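Long-range contacts in hyaluronidase (Thermobaculum terrenum, PDB 5DIY), which probably removes O-linked N-acetylglucosamine from proteins by hydrolysis, as a bacterial member of glycoside hydrolase family 84: residues G85-S91 with L125-D130; F117-F123 with I162-Y168; W288-V292 with M304-Y308. One frame throughout, in Å; residues are numbered along the deposited sequence.

In the fold
All three contacts lie in the N-acetylglucosaminidase part of the chain, yet they form two groups. Contacts 1 and 2 interleave along the sequence, their centres 14 Å apart. Contact 1 ties the loop after strand 77-82 to the loop and helix that follow strand 113-117, while contact 2 joins the end of strand 113-117 to its barrel neighbour, strand 160-164. They touch, L86 and G85 packing on N120 and V121. Contact 3 comes later, between helices 284-296 and 301-308, its centre 36 Å from contact 2 and 48 Å from contact 1, on the opposite side of the chain's centre, so contacts 1 and 2 shape the sugar-binding end of the barrel while contact 3 joins helices beyond it.

Contact 1: residues G85-S91 with L125-D130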
# COMPACT_ATOMS: atom_id res chain seq x y z
N GLY C 85 22.65 5.73 4.81
CA GLY C 85 23.24 5.71 3.48
C GLY C 85 23.23 7.00 2.68
O GLY C 85 23.89 7.06 1.64
N LEU C 86 22.50 8.02 3.12
CA LEU C 86 22.51 9.32 2.43
C LEU C 86 23.82 10.07 2.65
O LEU C 86 24.24 10.81 1.77
CB LEU C 86 21.34 10.20 2.87
CG LEU C 86 19.92 9.68 2.62
CD1 LEU C 86 18.91 10.58 3.31
CD2 LEU C 86 19.64 9.58 1.13
N SER C 87 24.43 9.89 3.82
CA SER C 87 25.67 10.61 4.18
C SER C 87 26.80 9.76 4.80
O SER C 87 27.83 10.31 5.15
CB SER C 87 25.32 11.76 5.12
OG SER C 87 24.71 11.28 6.30
N LEU C 88 26.63 8.44 4.91
CA LEU C 88 27.64 7.59 5.55
C LEU C 88 28.94 7.56 4.75
O LEU C 88 28.92 7.37 3.54
CB LEU C 88 27.13 6.15 5.73
CG LEU C 88 28.11 5.06 6.21
CD1 LEU C 88 28.67 5.41 7.58
CD2 LEU C 88 27.41 3.71 6.25
N VAL C 89 30.06 7.75 5.45
CA VAL C 89 31.38 7.44 4.92
C VAL C 89 31.67 6.00 5.34
O VAL C 89 32.03 5.74 6.49
CB VAL C 89 32.46 8.41 5.43
CG1 VAL C 89 33.76 8.23 4.65
CG2 VAL C 89 31.98 9.86 5.33
N TYR C 90 31.50 5.06 4.41
CA TYR C 90 31.62 3.63 4.69
C TYR C 90 32.97 3.22 5.29
O TYR C 90 33.01 2.42 6.22
CB TYR C 90 31.35 2.80 3.42
CG TYR C 90 29.91 2.83 2.96
CD1 TYR C 90 28.95 2.01 3.55
CD2 TYR C 90 29.51 3.69 1.93
CE1 TYR C 90 27.64 2.04 3.13
CE2 TYR C 90 28.19 3.72 1.50
CZ TYR C 90 27.26 2.89 2.11
OH TYR C 90 25.95 2.92 1.69
N SER C 91 34.06 3.80 4.77
CA SER C 91 35.43 3.47 5.21
C SER C 91 35.86 4.13 6.52
O SER C 91 36.90 3.76 7.07
CB SER C 91 36.44 3.81 4.11
OG SER C 91 36.40 5.19 3.79
N LEU C 125 29.18 5.56 -4.97
CA LEU C 125 29.81 6.10 -3.76
C LEU C 125 29.94 7.62 -3.81
O LEU C 125 30.49 8.18 -4.76
CB LEU C 125 31.18 5.45 -3.55
CG LEU C 125 31.17 3.93 -3.31
CD1 LEU C 125 32.55 3.32 -3.52
CD2 LEU C 125 30.65 3.60 -1.92
N ILE C 126 29.42 8.28 -2.77
CA ILE C 126 29.38 9.74 -2.67
C ILE C 126 30.75 10.32 -2.30
O ILE C 126 31.17 11.32 -2.88
CB ILE C 126 28.31 10.20 -1.64
CG1 ILE C 126 26.91 9.83 -2.15
CG2 ILE C 126 28.39 11.70 -1.37
CD1 ILE C 126 25.81 9.95 -1.11
N HIS C 127 31.44 9.68 -1.35
CA HIS C 127 32.66 10.23 -0.78
C HIS C 127 33.92 9.69 -1.47
O HIS C 127 33.99 8.50 -1.80
CB HIS C 127 32.72 9.91 0.72
CG HIS C 127 31.50 10.34 1.47
ND1 HIS C 127 31.37 11.60 2.02
CD2 HIS C 127 30.36 9.68 1.77
CE1 HIS C 127 30.20 11.69 2.63
NE2 HIS C 127 29.57 10.54 2.49
N GLU C 128 34.90 10.57 -1.66
CA GLU C 128 36.18 10.23 -2.32
C GLU C 128 36.96 9.15 -1.56
O GLU C 128 37.48 8.21 -2.16
CB GLU C 128 37.04 11.49 -2.47
CG GLU C 128 38.33 11.29 -3.26
N GLU C 129 37.03 9.29 -0.24
CA GLU C 129 37.69 8.31 0.64
C GLU C 129 37.13 6.87 0.51
O GLU C 129 37.87 5.90 0.69
CB GLU C 129 37.71 8.77 2.11
CG GLU C 129 36.38 9.25 2.70
CD GLU C 129 36.15 10.75 2.57
OE1 GLU C 129 36.02 11.24 1.42
OE2 GLU C 129 36.08 11.45 3.61
N ASP C 130 35.83 6.75 0.20
CA ASP C 130 35.21 5.46 -0.08
C ASP C 130 35.53 4.94 -1.48
O ASP C 130 35.69 3.73 -1.67
CB ASP C 130 33.69 5.52 0.11
CG ASP C 130 33.28 5.67 1.56
OD1 ASP C 130 34.08 5.34 2.47
OD2 ASP C 130 32.15 6.12 1.81
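D130 meets the consecutive residues Y90 and S91 through three hydrogen bonds to its carboxylate. D130 OD2 accepts from Y90 N at 2.9 Å, and D130 OD1 accepts from S91 N at 2.8 Å; both amides approach on the syn side but out of the carboxylate plane. S91 OG adds a bond of 2.7 Å to D130 OD1, nearly in line with its C-O bond. With OG lying between the backbone N and the carbonyl carbon (chi1 60°), S91 offers hydroxyl and amide to one oxygen. Both oxygens being engaged, the carboxylate is fixed in rotation, and the donors would be expected to favour its charged form. A second polar link is weak: H127 NE2 reaches S87 O at 3.2 Å with a bent N-H...O angle of 130°.

Apolar contacts fill in between. V89 CG2 stands over the H127 ring in a CH-pi contact, 3.6 Å from the centroid and 6° off the ring normal, while I126 CG2 covers the opposite face. The other branch, V89 CG1, meets E129 CG at 3.4 Å. Y90 CD2 touches L125 CD2 at 4.0 Å, and the tyrosine also packs on L137 and A140 of helix 137-153.

H127 sits at the N-cap position of helix 128-133 and D130 in its first turn; through them the helix start is joined to the loop after strand 77-82, an arrangement of neighbouring beta-alpha loops of a TIM barrel.

Contact 2: residues F117-F123 with I162-Y168; sequences FFDNVPF and IMCPTFY. Unlike the reference sequence in segment 117-123: N120 (reference Asp). With NAG (2-acetamido-2-deoxy-beta-D-glucopyranose), chain E.
F117 and C164 pair in a parallel bridge between neighbouring strands of the TIM barrel, at the strand ends where the sugar binds. F118 N continues the pairing with a 2.9 Å bond to C164 O. Beyond the strands T166 takes over: its OG1 donates to F118 O at 2.8 Å, and its methyl CG2 rests on V121 CG2.

In Y168, a chi1 of 56° swings CG out from CB to lie between the backbone N and the carbonyl carbon, which brings the ring alongside D119 and under the acetamide of NAG. CD2 and then CE2 run alongside D119 CB. CD1 and CE1, on the other border, lie under NAG C8, and CE1 and CZ approach the acetamide carbon C7. One face of the ring receives the acetamide methyl, NAG C8 lying 3.8 Å above the plane of the Y168 ring and over its centre. At the tip, OH donates to N120 OD1 at 2.8 Å, which lies at the ring edge near its plane. N120 is an engineered replacement for the aspartate predicted to be the proton donor. A leucine in place of Y168 would probably leave N120 OD1 without this hydroxyl and deprive the acetamide methyl of its aromatic support.

D119 holds the other end of the same acetamide: NAG N2 donates to D119 OD2 at 3.0 Å, with an N-H...O angle of 166°. K43 forms a salt bridge to that oxygen. This grip is consistent with the substrate-assisted mechanism of family 84.

Farther out, the F123 and F167 rings make an offset stack, their centroids 4.6 Å apart and planes at 29°, F167 CZ lying over one face of F123. Between the loops a single water accepts from N120 N at 2.9 Å and donates to T166 O at 2.8 Å.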
# COMPACT_ATOMS: atom_id res chain seq x y z
N PHE C 117 19.58 -0.09 6.84
CA PHE C 117 18.97 -0.03 5.50
C PHE C 117 19.68 0.94 4.58
O PHE C 117 20.10 2.01 5.02
CB PHE C 117 17.48 0.33 5.59
CG PHE C 117 16.65 -0.59 6.46
CD1 PHE C 117 17.04 -1.91 6.74
CD2 PHE C 117 15.45 -0.14 6.98
CE1 PHE C 117 16.26 -2.72 7.53
CE2 PHE C 117 14.66 -0.96 7.78
CZ PHE C 117 15.07 -2.25 8.05
N PHE C 118 19.80 0.55 3.30
CA PHE C 118 20.43 1.37 2.26
C PHE C 118 19.52 1.54 1.04
O PHE C 118 20.00 1.77 -0.08
CB PHE C 118 21.77 0.72 1.85
CG PHE C 118 22.73 0.55 2.99
CD1 PHE C 118 23.54 1.61 3.39
CD2 PHE C 118 22.79 -0.64 3.68
CE1 PHE C 118 24.41 1.47 4.46
CE2 PHE C 118 23.66 -0.79 4.75
CZ PHE C 118 24.47 0.26 5.14
N ASP C 119 18.21 1.44 1.25
CA ASP C 119 17.23 1.73 0.19
C ASP C 119 17.14 3.23 -0.08
O ASP C 119 17.30 4.03 0.83
CB ASP C 119 15.85 1.19 0.56
CG ASP C 119 15.32 1.74 1.88
OD1 ASP C 119 16.00 1.56 2.91
OD2 ASP C 119 14.23 2.33 1.88
N ASN C 120 16.88 3.58 -1.34
CA ASN C 120 16.68 4.97 -1.75
C ASN C 120 17.85 5.88 -1.36
O ASN C 120 17.69 6.87 -0.64
CB ASN C 120 15.35 5.51 -1.22
CG ASN C 120 14.17 4.64 -1.62
OD1 ASN C 120 14.25 3.82 -2.54
ND2 ASN C 120 13.05 4.82 -0.93
N VAL C 121 19.03 5.49 -1.84
CA VAL C 121 20.26 6.28 -1.76
C VAL C 121 20.88 6.27 -3.16
O VAL C 121 20.43 5.48 -4.01
CB VAL C 121 21.24 5.72 -0.70
CG1 VAL C 121 20.57 5.65 0.67
CG2 VAL C 121 21.79 4.35 -1.10
N PRO C 122 21.88 7.13 -3.42
CA PRO C 122 22.55 7.09 -4.72
C PRO C 122 23.21 5.74 -5.02
O PRO C 122 23.74 5.10 -4.11
CB PRO C 122 23.61 8.20 -4.61
CG PRO C 122 23.05 9.15 -3.61
CD PRO C 122 22.34 8.28 -2.61
N PHE C 123 23.17 5.34 -6.29
CA PHE C 123 23.67 4.02 -6.71
C PHE C 123 25.19 3.88 -6.69
O PHE C 123 25.70 2.76 -6.81
CB PHE C 123 23.15 3.65 -8.12
CG PHE C 123 21.64 3.59 -8.24
CD1 PHE C 123 20.83 3.07 -7.22
CD2 PHE C 123 21.02 4.00 -9.42
CE1 PHE C 123 19.45 3.00 -7.36
CE2 PHE C 123 19.63 3.93 -9.57
CZ PHE C 123 18.85 3.43 -8.54
N ILE C 162 19.71 -7.26 10.03
CA ILE C 162 18.97 -7.36 8.78
C ILE C 162 19.30 -6.09 8.00
O ILE C 162 19.27 -4.99 8.55
CB ILE C 162 17.44 -7.59 8.99
CG1 ILE C 162 16.73 -7.77 7.64
CG2 ILE C 162 16.79 -6.47 9.79
CD1 ILE C 162 15.39 -8.45 7.74
N MET C 163 19.67 -6.25 6.74
CA MET C 163 20.03 -5.10 5.91
C MET C 163 19.07 -5.01 4.73
O MET C 163 18.54 -6.02 4.28
CB MET C 163 21.50 -5.18 5.45
CG MET C 163 21.82 -6.20 4.36
SD MET C 163 21.57 -5.62 2.65
CE MET C 163 22.86 -4.39 2.49
N CYS C 164 18.86 -3.79 4.26
CA CYS C 164 18.12 -3.55 3.02
C CYS C 164 19.12 -3.08 1.98
O CYS C 164 19.80 -2.08 2.19
CB CYS C 164 17.01 -2.51 3.19
SG CYS C 164 15.94 -2.39 1.73
N PRO C 165 19.23 -3.82 0.85
CA PRO C 165 20.15 -3.39 -0.20
C PRO C 165 19.66 -2.15 -0.93
O PRO C 165 18.48 -1.80 -0.87
CB PRO C 165 20.21 -4.59 -1.14
CG PRO C 165 18.99 -5.40 -0.86
CD PRO C 165 18.49 -5.04 0.50
N THR C 166 20.59 -1.48 -1.61
CA THR C 166 20.28 -0.31 -2.44
C THR C 166 19.52 -0.72 -3.70
O THR C 166 18.69 0.04 -4.19
CB THR C 166 21.58 0.46 -2.77
OG1 THR C 166 22.21 0.84 -1.54
CG2 THR C 166 21.29 1.70 -3.59
N PHE C 167 19.79 -1.93 -4.20
CA PHE C 167 18.99 -2.56 -5.24
C PHE C 167 18.18 -3.67 -4.57
O PHE C 167 18.73 -4.74 -4.27
CB PHE C 167 19.89 -3.09 -6.36
CG PHE C 167 20.60 -2.00 -7.12
CD1 PHE C 167 21.82 -1.49 -6.66
CD2 PHE C 167 20.04 -1.45 -8.27
CE1 PHE C 167 22.47 -0.47 -7.35
CE2 PHE C 167 20.68 -0.43 -8.96
CZ PHE C 167 21.90 0.06 -8.50
N TYR C 168 16.90 -3.40 -4.34
CA TYR C 168 16.02 -4.25 -3.51
C TYR C 168 14.82 -4.87 -4.24
O TYR C 168 13.98 -5.52 -3.61
CB TYR C 168 15.54 -3.47 -2.27
CG TYR C 168 14.83 -2.16 -2.55
CD1 TYR C 168 13.48 -2.12 -2.92
CD2 TYR C 168 15.50 -0.95 -2.44
CE1 TYR C 168 12.84 -0.91 -3.18
CE2 TYR C 168 14.88 0.26 -2.69
CZ TYR C 168 13.54 0.28 -3.05
OH TYR C 168 12.94 1.49 -3.29
C1 NAG E . 10.27 2.36 -1.13
C2 NAG E . 10.76 2.36 0.34
C3 NAG E . 9.63 2.31 1.37
C4 NAG E . 8.34 2.87 0.79
C5 NAG E . 7.92 2.00 -0.38
C6 NAG E . 6.63 2.48 -1.06
C7 NAG E . 11.53 0.01 0.42
C8 NAG E . 12.70 -0.87 0.74
N2 NAG E . 11.75 1.32 0.58
O3 NAG E . 10.03 3.06 2.53
O4 NAG E . 7.30 2.84 1.77
O5 NAG E . 8.96 1.82 -1.35
O6 NAG E . 6.71 3.86 -1.45
O7 NAG E . 10.46 -0.45 0.03
O HOH W 1 17.38 2.48 -4.00

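Contact 3: residues W288-V292 with M304-Y308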
# COMPACT_ATOMS: atom_id res chain seq x y z
N TRP C 288 -10.59 -12.35 3.92
CA TRP C 288 -11.08 -10.97 3.97
C TRP C 288 -12.44 -10.85 4.67
O TRP C 288 -12.65 -9.91 5.43
CB TRP C 288 -11.14 -10.38 2.56
CG TRP C 288 -11.27 -8.90 2.53
CD1 TRP C 288 -10.27 -7.98 2.64
CD2 TRP C 288 -12.48 -8.16 2.37
NE1 TRP C 288 -10.78 -6.71 2.56
CE2 TRP C 288 -12.14 -6.78 2.39
CE3 TRP C 288 -13.83 -8.52 2.21
CZ2 TRP C 288 -13.08 -5.77 2.26
CZ3 TRP C 288 -14.78 -7.51 2.08
CH2 TRP C 288 -14.39 -6.14 2.10
N ARG C 289 -13.33 -11.82 4.45
CA ARG C 289 -14.66 -11.83 5.09
C ARG C 289 -14.61 -12.14 6.58
O ARG C 289 -15.34 -11.53 7.37
CB ARG C 289 -15.60 -12.83 4.39
CG ARG C 289 -15.98 -12.40 2.98
CD ARG C 289 -16.58 -13.54 2.18
NE ARG C 289 -17.80 -14.06 2.80
CZ ARG C 289 -19.00 -13.46 2.78
NH1 ARG C 289 -19.19 -12.30 2.14
NH2 ARG C 289 -20.03 -14.03 3.40
N GLN C 290 -13.76 -13.09 6.98
CA GLN C 290 -13.52 -13.34 8.40
C GLN C 290 -12.88 -12.12 9.08
O GLN C 290 -13.23 -11.78 10.21
CB GLN C 290 -12.66 -14.59 8.61
CG GLN C 290 -12.70 -15.10 10.05
CD GLN C 290 -12.03 -16.46 10.21
OE1 GLN C 290 -12.69 -17.44 10.55
NE2 GLN C 290 -10.72 -16.51 9.96
N ALA C 291 -11.95 -11.47 8.37
CA ALA C 291 -11.32 -10.23 8.85
C ALA C 291 -12.36 -9.14 9.12
O ALA C 291 -12.36 -8.56 10.21
CB ALA C 291 -10.30 -9.73 7.84
N VAL C 292 -13.22 -8.87 8.13
CA VAL C 292 -14.29 -7.87 8.26
C VAL C 292 -15.23 -8.19 9.44
O VAL C 292 -15.54 -7.30 10.22
CB VAL C 292 -15.11 -7.72 6.95
CG1 VAL C 292 -16.39 -6.91 7.17
CG2 VAL C 292 -14.28 -7.06 5.86
N MET C 304 -19.43 -3.91 3.32
CA MET C 304 -17.99 -3.85 3.08
C MET C 304 -17.63 -4.51 1.75
O MET C 304 -16.87 -3.94 0.98
CB MET C 304 -17.19 -4.47 4.24
CG MET C 304 -17.07 -3.57 5.47
SD MET C 304 -16.29 -1.97 5.15
CE MET C 304 -14.65 -2.49 4.67
N GLU C 305 -18.19 -5.69 1.49
CA GLU C 305 -18.04 -6.35 0.19
C GLU C 305 -18.32 -5.37 -0.96
O GLU C 305 -17.50 -5.22 -1.87
CB GLU C 305 -18.98 -7.56 0.08
CG GLU C 305 -18.55 -8.79 0.88
CD GLU C 305 -17.53 -9.67 0.16
OE1 GLU C 305 -16.92 -9.25 -0.84
OE2 GLU C 305 -17.33 -10.82 0.61
N LYS C 306 -19.45 -4.68 -0.88
CA LYS C 306 -19.85 -3.73 -1.93
C LYS C 306 -18.92 -2.54 -2.05
O LYS C 306 -18.56 -2.14 -3.15
CB LYS C 306 -21.28 -3.23 -1.69
CG LYS C 306 -21.88 -2.53 -2.90
CD LYS C 306 -22.25 -3.56 -3.96
CE LYS C 306 -22.37 -2.95 -5.33
NZ LYS C 306 -22.44 -4.02 -6.36
N PHE C 307 -18.56 -1.95 -0.91
CA PHE C 307 -17.69 -0.79 -0.87
C PHE C 307 -16.28 -1.15 -1.39
O PHE C 307 -15.64 -0.34 -2.05
CB PHE C 307 -17.63 -0.23 0.56
CG PHE C 307 -16.71 0.94 0.72
CD1 PHE C 307 -17.02 2.17 0.13
CD2 PHE C 307 -15.55 0.84 1.48
CE1 PHE C 307 -16.18 3.26 0.28
CE2 PHE C 307 -14.71 1.94 1.65
CZ PHE C 307 -15.02 3.14 1.04
N TYR C 308 -15.83 -2.38 -1.09
CA TYR C 308 -14.52 -2.85 -1.54
C TYR C 308 -14.42 -2.94 -3.07
O TYR C 308 -13.34 -2.74 -3.62
CB TYR C 308 -14.09 -4.18 -0.88
CG TYR C 308 -12.80 -4.70 -1.48
CD1 TYR C 308 -11.64 -3.91 -1.46
CD2 TYR C 308 -12.74 -5.93 -2.15
CE1 TYR C 308 -10.46 -4.34 -2.06
CE2 TYR C 308 -11.56 -6.37 -2.74
CZ TYR C 308 -10.42 -5.57 -2.69
OH TYR C 308 -9.25 -5.98 -3.27
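This is a helix-helix contact away from the sugar site, in which W288 of helix 284-296 inserts its indole against M304, E305 and Y308 of helix 301-308. The axes of the two short segments come within 11.7 Å, their N-to-C directions 121° apart, a spacing the indole spans. With CG anti to the backbone N (chi1 -165°), the indole extends so that its six-membered ring leads. CH2 meets M304 O at 3.5 Å, at the ring edge, and Y308 CB lies 3.6 Å from the same W288 CH2. Y308 CD2 sits over one indole face, and V292 CG2, from the tryptophan's own helix, covers the other. The W288 six-membered ring and the Y308 ring are oblique to each other, with centroids 5.1 Å apart.

Both helices follow the eighth strand of the TIM barrel, 251-256, and helix 262-277. W288 packs on L267 of that helix and donates from NE1 to I237 O, while M304 faces L361 of helix 340-362, so the pair bridges the barrel's last helix and the all-helical region that follows.

At one margin R289 NH1 donates to E305 OE2 in a salt bridge of 2.8 Å, nearly straight at 167°. The oxygen lies in the guanidinium plane and is approached on its anti side. Beside W288, V292 CG1 fits against M304 CG at 3.8 Å.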